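Local structure of oxidoreductase, NAD-binding/iron-sulfur cluster-binding protein (Nitratireductor pacificus pht-3B, 6ZXX) at residues A[28-33]-A[262-267]; A[134-139]-A[202-207]; A[302-307]-A[718-723]; A[396-401]-A[423-428]. The protein probably acts as a reductive dehalogenase, using a bound cobalamin and two [4Fe-4S] clusters to remove halogen from organic substrates. All coordinates share one frame; numbering follows the deposited sequence.

Overall arrangement
Contacts 3 and 4 lie on the same side of the chain's centre and both come near the cobalamin: the side chains of Leu302 and Val425 are each about 8 Å from it. Their centres are 25 Å apart, yet they touch through a salt bridge from Arg305 NE to Glu401 OE1 (2.7 Å), and contact 4 falls within the span of chain that contact 3 closes. Contacts 1 and 2 lie away from the cofactor sites, their centres 38 Å apart. Contact 2 borders an N-terminal antiparallel sheet with the same 1-2-4-3 strand order as the sheet holding contact 4. The widest separation, about 65 Å between centres, is from contact 2 to contact 3.

Contact 1: residues A[28-33]-A[262-267]; sequences MRLYSN and VMLGID
Tyr31 lies against the backbone carbonyls of Leu264, Gly265 and Ile266, and this is the close part of the contact. Its CB sits 3.5 Å from Gly265 O and 3.7 Å from Ile266 O, while Leu264 O meets the ring edge near its plane, 3.6 Å from Tyr31 CD2. With CG beside the backbone N and anti to the carbonyl carbon (chi1 -63°), the ring stands along the turn, and Leu30 CB lies above one face, toward the rim. Between the two backbones a water accepts from Leu30 N (2.6 Å) and donates to Leu264 O (2.8 Å). The outer side is looser. Leu30 CD1 and Leu264 CD2 meet at 4.1 Å, and Tyr31 CE2 brushes Ile266 CG2 at 4.3 Å, all on exposed residues. Polar ends turn to other partners: Asp267 forms a salt bridge with Arg47, Ser32 bonds to Glu600 and Asn33 to Glu433, which ties both strips of chain to their surroundings. The carbonyls that meet Tyr31 lie in the turn that ends helix 260-263. Gly265, with positive phi, takes the C-prime position, and its N bonds weakly back to Val262 O, as in a Schellman motif closing that helix.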
loop_
_atom_site.group_PDB
_atom_site.type_symbol
_atom_site.label_atom_id
_atom_site.label_comp_id
_atom_site.label_asym_id
_atom_site.label_seq_id
_atom_site.Cartn_x
_atom_site.Cartn_y
_atom_site.Cartn_z
ATOM N N MET A 28 -20.813 -3.313 3.494
ATOM C CA MET A 28 -19.972 -2.489 4.391
ATOM C C MET A 28 -20.442 -2.567 5.854
ATOM O O MET A 28 -21.604 -2.844 6.184
ATOM C CB MET A 28 -19.927 -1.036 3.925
ATOM C CG MET A 28 -21.291 -0.398 3.859
ATOM S SD MET A 28 -22.055 -0.208 2.250
ATOM C CE MET A 28 -20.942 0.982 1.563
ATOM N N ARG A 29 -19.504 -2.338 6.738
ATOM C CA ARG A 29 -19.772 -2.358 8.156
ATOM C C ARG A 29 -20.755 -1.291 8.524
ATOM O O ARG A 29 -20.666 -0.166 8.072
ATOM C CB ARG A 29 -18.487 -2.163 8.953
ATOM C CG ARG A 29 -17.544 -3.345 8.840
ATOM C CD ARG A 29 -16.298 -3.164 9.688
ATOM N NE ARG A 29 -15.416 -2.152 9.124
ATOM C CZ ARG A 29 -15.221 -0.938 9.638
ATOM N NH1 ARG A 29 -14.371 -0.106 9.024
ATOM N NH2 ARG A 29 -15.863 -0.532 10.746
ATOM N N LEU A 30 -21.722 -1.662 9.340
ATOM C CA LEU A 30 -22.621 -0.701 9.929
ATOM C C LEU A 30 -21.965 0.090 11.065
ATOM O O LEU A 30 -22.292 1.245 11.277
ATOM C CB LEU A 30 -23.797 -1.447 10.538
ATOM C CG LEU A 30 -24.975 -1.844 9.664
ATOM C CD1 LEU A 30 -25.680 -3.009 10.353
ATOM C CD2 LEU A 30 -25.883 -0.627 9.509
ATOM N N TYR A 31 -21.052 -0.563 11.792
ATOM C CA TYR A 31 -20.472 -0.066 13.034
ATOM C C TYR A 31 -19.018 0.330 12.879
ATOM O O TYR A 31 -18.253 -0.340 12.204
ATOM C CB TYR A 31 -20.655 -1.133 14.149
ATOM C CG TYR A 31 -22.140 -1.351 14.421
ATOM C CD1 TYR A 31 -22.894 -0.351 14.984
ATOM C CD2 TYR A 31 -22.781 -2.503 14.025
ATOM C CE1 TYR A 31 -24.258 -0.484 15.184
ATOM C CE2 TYR A 31 -24.140 -2.680 14.226
ATOM C CZ TYR A 31 -24.898 -1.656 14.796
ATOM O OH TYR A 31 -26.278 -1.773 15.028
ATOM N N SER A 32 -18.630 1.426 13.518
ATOM C CA SER A 32 -17.260 1.908 13.455
ATOM C C SER A 32 -16.338 1.150 14.373
ATOM O O SER A 32 -16.715 0.719 15.455
ATOM C CB SER A 32 -17.199 3.366 13.871
ATOM O OG SER A 32 -15.845 3.810 14.049
ATOM N N ASN A 33 -15.083 1.034 13.971
ATOM C CA ASN A 33 -14.069 0.403 14.816
ATOM C C ASN A 33 -13.202 1.401 15.565
ATOM O O ASN A 33 -12.106 1.074 15.980
ATOM C CB ASN A 33 -13.167 -0.529 13.988
ATOM C CG ASN A 33 -12.385 0.186 12.905
ATOM O OD1 ASN A 33 -12.059 1.384 12.981
ATOM N ND2 ASN A 33 -12.100 -0.563 11.839
ATOM N N VAL A 262 -21.433 -10.954 16.711
ATOM C CA VAL A 262 -20.392 -11.245 15.725
ATOM C C VAL A 262 -20.978 -11.023 14.326
ATOM O O VAL A 262 -20.349 -10.382 13.452
ATOM C CB VAL A 262 -19.879 -12.692 15.867
ATOM C CG1 VAL A 262 -18.969 -13.076 14.740
ATOM C CG2 VAL A 262 -19.194 -12.850 17.204
ATOM N N MET A 263 -22.193 -11.548 14.129
ATOM C CA MET A 263 -22.862 -11.468 12.836
ATOM C C MET A 263 -23.015 -10.004 12.386
ATOM O O MET A 263 -22.703 -9.656 11.252
ATOM C CB MET A 263 -24.187 -12.166 12.924
ATOM C CG MET A 263 -24.974 -12.155 11.623
ATOM S SD MET A 263 -24.210 -13.321 10.418
ATOM C CE MET A 263 -24.501 -12.320 9.002
ATOM N N LEU A 264 -23.491 -9.149 13.281
ATOM C CA LEU A 264 -23.666 -7.724 12.952
ATOM C C LEU A 264 -22.388 -6.917 13.063
ATOM O O LEU A 264 -22.337 -5.753 12.651
ATOM C CB LEU A 264 -24.755 -7.094 13.829
ATOM C CG LEU A 264 -26.144 -7.421 13.301
ATOM C CD1 LEU A 264 -27.164 -7.245 14.404
ATOM C CD2 LEU A 264 -26.531 -6.577 12.087
ATOM N N GLY A 265 -21.372 -7.510 13.687
ATOM C CA GLY A 265 -20.087 -6.853 13.891
ATOM C C GLY A 265 -20.220 -5.583 14.717
ATOM O O GLY A 265 -19.791 -4.509 14.301
ATOM N N ILE A 266 -20.798 -5.720 15.908
ATOM C CA ILE A 266 -21.124 -4.546 16.730
ATOM C C ILE A 266 -19.931 -3.789 17.220
ATOM O O ILE A 266 -20.045 -2.607 17.482
ATOM C CB ILE A 266 -22.017 -4.851 17.947
ATOM C CG1 ILE A 266 -21.337 -5.825 18.890
ATOM C CG2 ILE A 266 -23.328 -5.400 17.416
ATOM C CD1 ILE A 266 -22.105 -6.067 20.167
ATOM N N ASP A 267 -18.788 -4.451 17.322
ATOM C CA ASP A 267 -17.568 -3.775 17.813
ATOM C C ASP A 267 -16.692 -3.151 16.692
ATOM O O ASP A 267 -15.531 -2.796 16.913
ATOM C CB ASP A 267 -16.766 -4.758 18.665
ATOM C CG ASP A 267 -17.399 -5.012 20.018
ATOM O OD1 ASP A 267 -17.993 -4.059 20.592
ATOM O OD2 ASP A 267 -17.267 -6.164 20.523
HETATM O O HOH W 1 -21.453 -3.901 10.698
#

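Contact 2: residues A[134-139]-A[202-207]; sequences GDCDPS and AQVDLA
Cys136 and Gln203 bring their CA atoms to 5.3 Å, the nearest CA pair between a loop and a run that enters a helix. Both belong to connections at the margin of a four-stranded antiparallel sheet: the loop 134-139 leads into strand 142-149, whereas residues 202-207 come after strand 194-198 and run into the first turn of helix 206-212, with Asp205 as N-cap. Gln203 does most of the touching. Its CG is beside the backbone N (chi1 -58°) and the chain runs extended from there, which lays the amide over the peptide joining Asp135 to Cys136, the two planes inclined to each other. OE1 of Gln203 rests 3.5 Å from Cys136 CA, and Gln203 NE2 hovers 3.6 Å from Asp135 O. Nearer the backbone, Gln203 CG lies alongside Asp135 CB at 4.0 Å. Replacing Gln203 with an alanine would probably uncover the Asp135-Cys136 peptide and open a gap beside Asp135 CB. Deeper in, Val204 offers one methyl, CG1, to Cys136, 4.0 Å from CB and equally 4.0 Å from SG. Cys136 is buried and also touches Thr238 on strand 232-239, while Gln203 N bonds to His197 ND1 on strand 194-198, so each connection is secured to the sheet as well as to the other. Just beyond, the 134-139 chain bends in an Asx turn: Ser139 N donates to Asp137 OD1 at 2.8 Å, a fairly straight bond (162° at the hydrogen) that meets the oxygen on its anti side, 33° out of the carboxylate plane.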
loop_
_atom_site.group_PDB
_atom_site.type_symbol
_atom_site.label_atom_id
_atom_site.label_comp_id
_atom_site.label_asym_id
_atom_site.label_seq_id
_atom_site.Cartn_x
_atom_site.Cartn_y
_atom_site.Cartn_z
ATOM N N GLY A 134 13.927 -29.553 17.247
ATOM C CA GLY A 134 14.276 -29.522 15.809
ATOM C C GLY A 134 15.368 -28.522 15.469
ATOM O O GLY A 134 16.145 -28.113 16.344
ATOM N N ASP A 135 15.439 -28.122 14.203
ATOM C CA ASP A 135 16.437 -27.125 13.750
ATOM C C ASP A 135 16.292 -25.737 14.377
ATOM O O ASP A 135 17.140 -24.852 14.194
ATOM C CB ASP A 135 16.393 -26.974 12.220
ATOM C CG ASP A 135 17.281 -27.987 11.498
ATOM O OD1 ASP A 135 18.191 -28.565 12.133
ATOM O OD2 ASP A 135 17.054 -28.185 10.284
ATOM N N CYS A 136 15.192 -25.535 15.090
ATOM C CA CYS A 136 14.868 -24.220 15.614
ATOM C C CYS A 136 15.879 -23.810 16.695
ATOM O O CYS A 136 16.275 -24.632 17.535
ATOM C CB CYS A 136 13.411 -24.193 16.116
ATOM S SG CYS A 136 12.871 -22.560 16.660
ATOM N N ASP A 137 16.298 -22.543 16.627
ATOM C CA ASP A 137 17.125 -21.905 17.652
ATOM C C ASP A 137 16.517 -22.269 19.000
ATOM O O ASP A 137 15.320 -22.063 19.209
ATOM C CB ASP A 137 17.133 -20.387 17.440
ATOM C CG ASP A 137 18.114 -19.626 18.347
ATOM O OD1 ASP A 137 18.384 -20.031 19.497
ATOM O OD2 ASP A 137 18.553 -18.533 17.915
ATOM N N PRO A 138 17.324 -22.852 19.912
ATOM C CA PRO A 138 16.860 -23.210 21.269
ATOM C C PRO A 138 16.714 -22.029 22.244
ATOM O O PRO A 138 16.266 -22.225 23.361
ATOM C CB PRO A 138 17.931 -24.177 21.787
ATOM C CG PRO A 138 19.124 -23.961 20.935
ATOM C CD PRO A 138 18.737 -23.218 19.696
ATOM N N SER A 139 17.061 -20.825 21.820
ATOM C CA SER A 139 16.808 -19.635 22.598
ATOM C C SER A 139 15.356 -19.139 22.465
ATOM O O SER A 139 14.905 -18.238 23.192
ATOM C CB SER A 139 17.733 -18.535 22.111
ATOM O OG SER A 139 17.520 -17.383 22.875
ATOM N N ALA A 202 10.402 -23.904 7.155
ATOM C CA ALA A 202 9.984 -23.877 8.549
ATOM C C ALA A 202 10.803 -24.893 9.321
ATOM O O ALA A 202 11.112 -25.981 8.817
ATOM C CB ALA A 202 8.505 -24.214 8.661
ATOM N N GLN A 203 11.124 -24.542 10.550
ATOM C CA GLN A 203 11.845 -25.401 11.477
ATOM C C GLN A 203 10.960 -25.914 12.617
ATOM O O GLN A 203 11.421 -26.661 13.472
ATOM C CB GLN A 203 12.960 -24.595 12.083
ATOM C CG GLN A 203 13.899 -24.039 11.056
ATOM C CD GLN A 203 14.886 -23.102 11.682
ATOM O OE1 GLN A 203 14.581 -22.361 12.608
ATOM N NE2 GLN A 203 16.109 -23.180 11.217
ATOM N N VAL A 204 9.708 -25.467 12.624
ATOM C CA VAL A 204 8.703 -25.848 13.617
ATOM C C VAL A 204 7.449 -26.334 12.943
ATOM O O VAL A 204 7.271 -26.165 11.722
ATOM C CB VAL A 204 8.330 -24.682 14.545
ATOM C CG1 VAL A 204 9.526 -24.321 15.396
ATOM C CG2 VAL A 204 7.820 -23.465 13.774
ATOM N N ASP A 205 6.569 -26.945 13.744
ATOM C CA ASP A 205 5.330 -27.523 13.228
ATOM C C ASP A 205 4.245 -26.465 13.151
ATOM O O ASP A 205 3.643 -26.082 14.170
ATOM C CB ASP A 205 4.887 -28.676 14.101
ATOM C CG ASP A 205 3.761 -29.474 13.477
ATOM O OD1 ASP A 205 2.926 -28.948 12.686
ATOM O OD2 ASP A 205 3.697 -30.670 13.811
ATOM N N LEU A 206 4.003 -25.997 11.937
ATOM C CA LEU A 206 3.162 -24.826 11.717
ATOM C C LEU A 206 1.727 -25.070 12.186
ATOM O O LEU A 206 1.217 -24.272 12.935
ATOM C CB LEU A 206 3.158 -24.397 10.230
ATOM C CG LEU A 206 4.468 -23.880 9.623
ATOM C CD1 LEU A 206 4.261 -23.634 8.131
ATOM C CD2 LEU A 206 5.011 -22.647 10.318
ATOM N N ALA A 207 1.121 -26.170 11.741
ATOM C CA ALA A 207 -0.220 -26.598 12.157
ATOM C C ALA A 207 -0.367 -26.748 13.665
ATOM O O ALA A 207 -1.326 -26.275 14.256
ATOM C CB ALA A 207 -0.563 -27.912 11.483
#

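Contact 3: residues A[302-307]-A[718-723]; sequences LVVRQE and ARLKSS
Arg719 forms a salt bridge with Glu307 through a single nitrogen. Its NH2 stands before both carboxylate oxygens, modelled 2.5 Å from Glu307 OE1 and 2.8 Å from Glu307 OE2; the first value is too short to lean on. OE1 meets the guanidinium at its edge, and the carboxylate plane is turned 38° from it. The arginine chain leaves the helix with CG anti to the backbone N (chi1 -164°) and bends at its third torsion (chi3 87°) to bring NH2 round. Its NH1 pairs with Glu711, so two acidic groups share this guanidinium. An alanine in place of Glu307 would probably leave Arg719 NH2 without this charged mate, the guanidinium then held on the Glu711 side alone among the partners described. Leu720, next along, supplies the apolar half. Its CD1 meets Val304 CG2 tip to tip at 3.6 Å and Leu302 CD2 at 4.2 Å, while CD2 approaches Val304 CG1 at 4.1 Å and Glu307 OE1 at 3.7 Å. The C-terminal helix 713-722 here leans on a connecting run that borders the cobalamin: Val303 touches the cofactor, and Leu302 lies near the cobalamin-binding Tyr565. The run then makes a short 3-10 turn, 305-307, whose bond from Glu307 N to Val304 O brings the two residues round to the same side, both turned toward the helix. Past Leu720 the chain turns from the contact as the helix finishes: Ser722 N still bonds to Ala718 O at 3.2 Å, and Ser723 N reaches back to Leu720 O only weakly.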
loop_
_atom_site.group_PDB
_atom_site.type_symbol
_atom_site.label_atom_id
_atom_site.label_comp_id
_atom_site.label_asym_id
_atom_site.label_seq_id
_atom_site.Cartn_x
_atom_site.Cartn_y
_atom_site.Cartn_z
ATOM N N LEU A 302 -7.323 19.662 -17.745
ATOM C CA LEU A 302 -6.623 19.763 -19.024
ATOM C C LEU A 302 -5.316 18.937 -19.122
ATOM O O LEU A 302 -4.481 18.968 -18.220
ATOM C CB LEU A 302 -6.200 21.202 -19.298
ATOM C CG LEU A 302 -6.733 21.977 -20.484
ATOM C CD1 LEU A 302 -5.738 23.126 -20.659
ATOM C CD2 LEU A 302 -6.869 21.217 -21.785
ATOM N N VAL A 303 -5.168 18.232 -20.239
ATOM C CA VAL A 303 -3.946 17.528 -20.582
ATOM C C VAL A 303 -3.620 17.882 -22.028
ATOM O O VAL A 303 -4.353 17.543 -22.946
ATOM C CB VAL A 303 -4.091 16.000 -20.436
ATOM C CG1 VAL A 303 -2.763 15.321 -20.786
ATOM C CG2 VAL A 303 -4.516 15.638 -19.027
ATOM N N VAL A 304 -2.509 18.580 -22.226
ATOM C CA VAL A 304 -2.105 18.997 -23.570
ATOM C C VAL A 304 -0.866 18.242 -23.988
ATOM O O VAL A 304 0.237 18.727 -23.842
ATOM C CB VAL A 304 -1.831 20.509 -23.660
ATOM C CG1 VAL A 304 -1.652 20.917 -25.109
ATOM C CG2 VAL A 304 -2.993 21.301 -23.041
ATOM N N ARG A 305 -1.080 17.050 -24.529
ATOM C CA ARG A 305 -0.007 16.114 -24.812
ATOM C C ARG A 305 1.138 16.715 -25.645
ATOM O O ARG A 305 2.301 16.476 -25.345
ATOM C CB ARG A 305 -0.549 14.880 -25.525
ATOM C CG ARG A 305 -1.340 13.997 -24.632
ATOM C CD ARG A 305 -2.185 13.081 -25.465
ATOM N NE ARG A 305 -2.814 12.065 -24.637
ATOM C CZ ARG A 305 -3.860 12.275 -23.830
ATOM N NH1 ARG A 305 -4.425 13.484 -23.698
ATOM N NH2 ARG A 305 -4.323 11.255 -23.131
ATOM N N GLN A 306 0.807 17.512 -26.664
ATOM C CA GLN A 306 1.843 18.056 -27.538
ATOM C C GLN A 306 2.765 19.012 -26.805
ATOM O O GLN A 306 3.798 19.346 -27.314
ATOM C CB GLN A 306 1.269 18.745 -28.764
ATOM C CG GLN A 306 0.336 17.859 -29.571
ATOM C CD GLN A 306 0.135 18.343 -30.980
ATOM O OE1 GLN A 306 -0.924 18.811 -31.331
ATOM N NE2 GLN A 306 1.183 18.278 -31.775
ATOM N N GLU A 307 2.385 19.404 -25.591
ATOM C CA GLU A 307 3.123 20.371 -24.783
ATOM C C GLU A 307 3.716 19.764 -23.533
ATOM O O GLU A 307 4.338 20.464 -22.720
ATOM C CB GLU A 307 2.207 21.512 -24.384
ATOM C CG GLU A 307 1.910 22.423 -25.569
ATOM C CD GLU A 307 0.944 23.546 -25.248
ATOM O OE1 GLU A 307 0.178 23.964 -26.177
ATOM O OE2 GLU A 307 0.950 24.006 -24.073
ATOM N N ALA A 718 -8.432 28.844 -23.955
ATOM C CA ALA A 718 -8.694 29.858 -24.967
ATOM C C ALA A 718 -7.646 29.801 -26.069
ATOM O O ALA A 718 -7.955 29.921 -27.261
ATOM C CB ALA A 718 -8.702 31.227 -24.342
ATOM N N ARG A 719 -6.400 29.608 -25.652
ATOM C CA ARG A 719 -5.255 29.551 -26.551
ATOM C C ARG A 719 -5.347 28.348 -27.478
ATOM O O ARG A 719 -5.155 28.465 -28.667
ATOM C CB ARG A 719 -3.979 29.438 -25.745
ATOM C CG ARG A 719 -2.748 29.766 -26.545
ATOM C CD ARG A 719 -1.498 29.582 -25.690
ATOM N NE ARG A 719 -1.105 28.205 -25.808
ATOM C CZ ARG A 719 -1.030 27.338 -24.807
ATOM N NH1 ARG A 719 -1.260 27.709 -23.571
ATOM N NH2 ARG A 719 -0.687 26.077 -25.070
ATOM N N LEU A 720 -5.700 27.207 -26.915
ATOM C CA LEU A 720 -5.850 26.011 -27.709
ATOM C C LEU A 720 -7.047 26.079 -28.662
ATOM O O LEU A 720 -6.983 25.503 -29.785
ATOM C CB LEU A 720 -5.991 24.795 -26.806
ATOM C CG LEU A 720 -4.819 24.557 -25.861
ATOM C CD1 LEU A 720 -5.181 23.441 -24.900
ATOM C CD2 LEU A 720 -3.538 24.216 -26.587
ATOM N N LYS A 721 -8.129 26.731 -28.207
ATOM C CA LYS A 721 -9.349 26.891 -29.025
ATOM C C LYS A 721 -9.010 27.748 -30.294
ATOM O O LYS A 721 -9.484 27.466 -31.392
ATOM C CB LYS A 721 -10.631 27.337 -28.200
ATOM C CG LYS A 721 -11.079 28.804 -28.278
ATOM N N SER A 722 -8.106 28.720 -30.185
ATOM C CA SER A 722 -7.769 29.567 -31.351
ATOM C C SER A 722 -6.929 28.873 -32.446
ATOM O O SER A 722 -6.870 29.379 -33.554
ATOM C CB SER A 722 -7.110 30.890 -30.933
ATOM O OG SER A 722 -5.781 30.689 -30.545
ATOM N N SER A 723 -6.310 27.731 -32.137
ATOM C CA SER A 723 -5.755 26.846 -33.163
ATOM C C SER A 723 -6.660 25.652 -33.515
ATOM O O SER A 723 -6.172 24.645 -34.053
ATOM C CB SER A 723 -4.356 26.334 -32.735
ATOM O OG SER A 723 -3.527 27.369 -32.234
#

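Contact 4: residues A[396-401]-A[423-428]; sequences GICRAE and AVVMLI
Gly396 and Val425 form an antiparallel hydrogen-bonded pair, with 2.8 Å both from Gly396 N to Val425 O and from Val425 N to Gly396 O. Cys398 and Ala423 repeat the pattern: Cys398 N reaches Ala423 O at 3.0 Å, and Ala423 N reaches Cys398 O at 2.8 Å. Between them lies the non-hydrogen-bonded pair Ile397-Val424, where Ile397 CA points its hydrogen at Ala423 O (3.4 Å). On one face of the sheet Cys398 SG, set between its backbone N and carbonyl carbon (chi1 62°), rests 3.9 Å from Ala423 CB and loosely beside a Val425 methyl. The Ile397 and Val424 side chains share the other face. Beyond Cys398 the chain passes through an inverse gamma turn centred on Ala400, whose CB stays near that of Ala423.

Around this pair, helix 486-492 packs on Cys398 and Val425 through Ala489. Strand 514-521 bonds to the far edge of strand 422-429, and Asp528 takes Ile397 N on the outer edge of strand 394-399. Paired amides and carbonyls satisfy one another, and no charged side chain stands among 396-398 and 423-425, consistent with an apolar setting near the cobalamin; Glu401, after the strand, pairs with Arg305.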
loop_
_atom_site.group_PDB
_atom_site.type_symbol
_atom_site.label_atom_id
_atom_site.label_comp_id
_atom_site.label_asym_id
_atom_site.label_seq_id
_atom_site.Cartn_x
_atom_site.Cartn_y
_atom_site.Cartn_z
ATOM N N GLY A 396 -6.555 -0.792 -12.758
ATOM C CA GLY A 396 -6.991 0.014 -13.903
ATOM C C GLY A 396 -5.937 -0.082 -14.955
ATOM O O GLY A 396 -4.790 -0.358 -14.641
ATOM N N ILE A 397 -6.353 0.081 -16.206
ATOM C CA ILE A 397 -5.488 -0.160 -17.372
ATOM C C ILE A 397 -5.622 1.025 -18.298
ATOM O O ILE A 397 -6.719 1.496 -18.534
ATOM C CB ILE A 397 -5.893 -1.464 -18.152
ATOM C CG1 ILE A 397 -5.734 -2.696 -17.234
ATOM C CG2 ILE A 397 -5.062 -1.621 -19.438
ATOM C CD1 ILE A 397 -6.637 -3.838 -17.578
ATOM N N CYS A 398 -4.496 1.521 -18.759
ATOM C CA CYS A 398 -4.455 2.557 -19.778
ATOM C C CYS A 398 -3.320 2.280 -20.763
ATOM O O CYS A 398 -2.493 1.412 -20.542
ATOM C CB CYS A 398 -4.288 3.951 -19.157
ATOM S SG CYS A 398 -2.756 4.195 -18.211
ATOM N N ARG A 399 -3.299 3.037 -21.848
ATOM C CA ARG A 399 -2.160 3.080 -22.763
ATOM C C ARG A 399 -0.997 3.739 -22.093
ATOM O O ARG A 399 -1.130 4.808 -21.506
ATOM C CB ARG A 399 -2.500 3.889 -24.019
ATOM C CG ARG A 399 -3.377 3.191 -25.023
ATOM C CD ARG A 399 -2.596 2.881 -26.281
ATOM N NE ARG A 399 -3.141 1.688 -26.942
ATOM C CZ ARG A 399 -2.451 0.839 -27.720
ATOM N NH1 ARG A 399 -1.157 1.015 -28.003
ATOM N NH2 ARG A 399 -3.076 -0.217 -28.226
ATOM N N ALA A 400 0.159 3.103 -22.184
ATOM C CA ALA A 400 1.415 3.707 -21.691
ATOM C C ALA A 400 1.978 4.684 -22.706
ATOM O O ALA A 400 2.814 4.318 -23.517
ATOM C CB ALA A 400 2.468 2.633 -21.389
ATOM N N GLU A 401 1.513 5.925 -22.648
ATOM C CA GLU A 401 1.898 6.953 -23.622
ATOM C C GLU A 401 3.332 7.411 -23.412
ATOM O O GLU A 401 3.879 7.327 -22.295
ATOM C CB GLU A 401 0.949 8.128 -23.577
ATOM C CG GLU A 401 -0.513 7.693 -23.825
ATOM C CD GLU A 401 -1.500 8.826 -23.781
ATOM O OE1 GLU A 401 -1.218 9.840 -24.441
ATOM O OE2 GLU A 401 -2.550 8.729 -23.059
ATOM N N ALA A 423 -0.067 0.326 -19.703
ATOM C CA ALA A 423 0.198 0.397 -18.267
ATOM C C ALA A 423 -0.922 -0.271 -17.508
ATOM O O ALA A 423 -2.094 0.083 -17.670
ATOM C CB ALA A 423 0.334 1.841 -17.814
ATOM N N VAL A 424 -0.566 -1.239 -16.673
ATOM C CA VAL A 424 -1.474 -1.726 -15.634
ATOM C C VAL A 424 -1.156 -1.057 -14.308
ATOM O O VAL A 424 -0.051 -1.193 -13.749
ATOM C CB VAL A 424 -1.370 -3.232 -15.457
ATOM C CG1 VAL A 424 -2.408 -3.755 -14.442
ATOM C CG2 VAL A 424 -1.565 -3.889 -16.809
ATOM N N VAL A 425 -2.172 -0.368 -13.783
ATOM C CA VAL A 425 -2.031 0.508 -12.618
ATOM C C VAL A 425 -2.845 -0.063 -11.445
ATOM O O VAL A 425 -4.040 -0.390 -11.577
ATOM C CB VAL A 425 -2.558 1.928 -12.935
ATOM C CG1 VAL A 425 -2.229 2.911 -11.807
ATOM C CG2 VAL A 425 -1.993 2.403 -14.256
ATOM N N MET A 426 -2.199 -0.183 -10.295
ATOM C CA MET A 426 -2.897 -0.742 -9.147
ATOM C C MET A 426 -2.629 0.104 -7.946
ATOM O O MET A 426 -1.534 0.620 -7.788
ATOM C CB MET A 426 -2.477 -2.187 -8.896
ATOM C CG MET A 426 -2.840 -3.094 -10.067
ATOM S SD MET A 426 -2.172 -4.740 -9.897
ATOM C CE MET A 426 -0.447 -4.431 -10.316
ATOM N N LEU A 427 -3.675 0.310 -7.144
ATOM C CA LEU A 427 -3.594 1.060 -5.906
ATOM C C LEU A 427 -3.577 0.108 -4.743
ATOM O O LEU A 427 -4.345 -0.842 -4.686
ATOM C CB LEU A 427 -4.773 2.039 -5.774
ATOM C CG LEU A 427 -4.880 3.094 -6.884
ATOM C CD1 LEU A 427 -6.068 3.982 -6.588
ATOM C CD2 LEU A 427 -3.612 3.914 -7.016
ATOM N N ILE A 428 -2.675 0.394 -3.817
ATOM C CA ILE A 428 -2.606 -0.283 -2.543
ATOM C C ILE A 428 -2.945 0.709 -1.451
ATOM O O ILE A 428 -2.292 1.715 -1.322
ATOM C CB ILE A 428 -1.209 -0.835 -2.263
ATOM C CG1 ILE A 428 -0.706 -1.703 -3.429
ATOM C CG2 ILE A 428 -1.235 -1.624 -0.945
ATOM C CD1 ILE A 428 -1.516 -2.965 -3.631
#